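Local coordinates for bromodomain factor 2 protein (Trypanosoma cruzi, PDB 6NP7), which probably binds acetylated lysines, as on histone tails, through its bromodomain, and so probably takes part in chromatin-based regulation, at residues 50-55 with 77-82. Numbering follows the deposited sequence.
Sequences YPVDLS and AQMIAN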
loop_
_atom_site.group_PDB
_atom_site.type_symbol
_atom_site.label_atom_id
_atom_site.label_comp_id
_atom_site.label_asym_id
_atom_site.label_seq_id
_atom_site.Cartn_x
_atom_site.Cartn_y
_atom_site.Cartn_z
ATOM N N TYR A 50 -8.941 -2.860 8.457
ATOM C CA TYR A 50 -7.920 -1.795 8.411
ATOM C C TYR A 50 -7.762 -1.326 6.972
ATOM O O TYR A 50 -6.713 -1.520 6.365
ATOM C CB TYR A 50 -6.626 -2.309 9.035
ATOM C CG TYR A 50 -6.848 -3.030 10.337
ATOM C CD1 TYR A 50 -7.325 -2.352 11.445
ATOM C CD2 TYR A 50 -6.658 -4.403 10.438
ATOM C CE1 TYR A 50 -7.568 -3.010 12.640
ATOM C CE2 TYR A 50 -6.890 -5.078 11.625
ATOM C CZ TYR A 50 -7.349 -4.375 12.727
ATOM O OH TYR A 50 -7.585 -5.017 13.904
ATOM N N PRO A 51 -8.794 -0.681 6.396
ATOM C CA PRO A 51 -8.687 -0.140 5.053
ATOM C C PRO A 51 -7.532 0.862 5.028
ATOM O O PRO A 51 -7.322 1.533 5.996
ATOM C CB PRO A 51 -10.057 0.505 4.756
ATOM C CG PRO A 51 -10.698 0.703 6.132
ATOM C CD PRO A 51 -10.094 -0.376 7.018
ATOM N N VAL A 52 -6.723 0.806 3.984
ATOM C CA VAL A 52 -5.639 1.788 3.740
ATOM C C VAL A 52 -5.491 1.916 2.227
ATOM O O VAL A 52 -5.812 0.969 1.505
ATOM C CB VAL A 52 -4.334 1.377 4.446
ATOM C CG1 VAL A 52 -3.506 0.422 3.617
ATOM C CG2 VAL A 52 -3.499 2.590 4.832
ATOM N N ASP A 53 -5.054 3.064 1.777
ATOM C CA ASP A 53 -4.968 3.368 0.343
ATOM C C ASP A 53 -3.914 4.434 0.177
ATOM O O ASP A 53 -3.637 5.099 1.148
ATOM C CB ASP A 53 -6.308 3.857 -0.168
ATOM C CG ASP A 53 -6.519 5.271 0.283
ATOM O OD1 ASP A 53 -7.018 5.454 1.404
ATOM O OD2 ASP A 53 -6.082 6.144 -0.439
ATOM N N LEU A 54 -3.351 4.556 -1.016
ATOM C CA LEU A 54 -2.126 5.369 -1.253
ATOM C C LEU A 54 -2.405 6.849 -0.928
ATOM O O LEU A 54 -1.468 7.500 -0.435
ATOM C CB LEU A 54 -1.621 5.168 -2.690
ATOM C CG LEU A 54 -0.958 3.816 -2.978
ATOM C CD1 LEU A 54 -0.654 3.643 -4.472
ATOM C CD2 LEU A 54 0.325 3.661 -2.163
ATOM N N SER A 55 -3.645 7.337 -1.081
ATOM C CA SER A 55 -4.009 8.756 -0.768
ATOM C C SER A 55 -3.912 8.998 0.731
ATOM O O SER A 55 -3.286 9.992 1.128
ATOM C CB SER A 55 -5.367 9.149 -1.282
ATOM O OG SER A 55 -5.415 8.996 -2.671
ATOM N N ALA A 77 2.133 -2.551 3.039
ATOM C CA ALA A 77 1.916 -3.999 3.290
ATOM C C ALA A 77 0.440 -4.275 3.624
ATOM O O ALA A 77 -0.163 -5.184 3.018
ATOM C CB ALA A 77 2.826 -4.493 4.378
ATOM N N GLN A 78 -0.131 -3.545 4.565
ATOM C CA GLN A 78 -1.550 -3.732 4.964
ATOM C C GLN A 78 -2.427 -3.577 3.722
ATOM O O GLN A 78 -3.372 -4.394 3.538
ATOM C CB GLN A 78 -1.956 -2.703 6.030
ATOM C CG GLN A 78 -3.319 -2.996 6.646
ATOM C CD GLN A 78 -3.405 -4.420 7.172
ATOM O OE1 GLN A 78 -2.780 -4.756 8.155
ATOM N NE2 GLN A 78 -4.170 -5.272 6.511
ATOM N N MET A 79 -2.142 -2.540 2.922
ATOM C CA MET A 79 -2.877 -2.200 1.685
ATOM C C MET A 79 -2.907 -3.410 0.749
ATOM O O MET A 79 -3.956 -3.722 0.197
ATOM C CB MET A 79 -2.201 -1.046 0.946
ATOM C CG MET A 79 -2.989 -0.578 -0.242
ATOM S SD MET A 79 -2.217 0.833 -1.030
ATOM C CE MET A 79 -0.742 0.068 -1.716
ATOM N N ILE A 80 -1.760 -4.024 0.534
ATOM C CA ILE A 80 -1.620 -5.159 -0.407
ATOM C C ILE A 80 -2.372 -6.368 0.152
ATOM O O ILE A 80 -3.066 -7.034 -0.616
ATOM C CB ILE A 80 -0.131 -5.442 -0.659
ATOM C CG1 ILE A 80 0.508 -4.262 -1.395
ATOM C CG2 ILE A 80 0.025 -6.756 -1.400
ATOM C CD1 ILE A 80 2.009 -4.219 -1.369
ATOM N N ALA A 81 -2.206 -6.644 1.442
ATOM C CA ALA A 81 -2.807 -7.798 2.139
ATOM C C ALA A 81 -4.337 -7.685 2.054
ATOM O O ALA A 81 -4.986 -8.687 1.729
ATOM C CB ALA A 81 -2.311 -7.836 3.566
ATOM N N ASN A 82 -4.876 -6.486 2.280
ATOM C CA ASN A 82 -6.326 -6.193 2.120
ATOM C C ASN A 82 -6.787 -6.719 0.753
ATOM O O ASN A 82 -7.853 -7.418 0.691
ATOM C CB ASN A 82 -6.657 -4.692 2.256
ATOM C CG ASN A 82 -6.483 -4.158 3.662
ATOM O OD1 ASN A 82 -6.364 -4.930 4.601
ATOM N ND2 ASN A 82 -6.438 -2.835 3.814
HETATM O O HOH W 1 -7.619 -5.144 7.027
HETATM O O HOH W 2 -7.901 -1.325 2.169
#
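The extended residues 50-53 run past helix 69-86, with the CA atoms of V52 and M79 the nearest across the contact, 5.3 Å apart. At D53 the chain turns into helix 54-62. D53 is the N-cap: OD2 accepts a weak hydrogen bond from S55 N, and OD1 is hydrogen-bonded to T56 OG1.

N82 reaches from its helix to the backbone of 50-52. Its ND2 donates to Y50 O at 2.9 Å, with an N-H...O angle of 159°. The oxygen lies close to the amide plane of N82, but the donor stands 41° out of the carbonyl plane. Water 2 accepts from both N82 ND2 and V52 N. Water 1 joins the other end of the amide, donating to N82 OD1 and accepting from Y50 N. Q78 NE2 donates to N82 OD1 at 2.9 Å. Each end of the amide thus has two hydrogen-bond partners, which should hold its rotation.

This is the bromodomain fold, a helix bundle. The ZA loop, which joins helices 13-26 and 54-62 and contains short helix 44-47, packs here on helix 69-86.

V52 CG1 presses on M79, 3.3 Å from CB, tighter than usual contact. A chi1 of 85° sets this methyl between the backbone N and the carbonyl carbon. The M79 chain is extended through SD, which lies 3.8 Å from L54 CG. It then bends at chi3, and M79 CE meets L54 CD2 at 3.8 Å. V20 and L23 of helix 13-26 also touch L54. At the other end, Q78 CG lies 4.1 Å from Y50 CB, while the Y50 ring leads away from the helix.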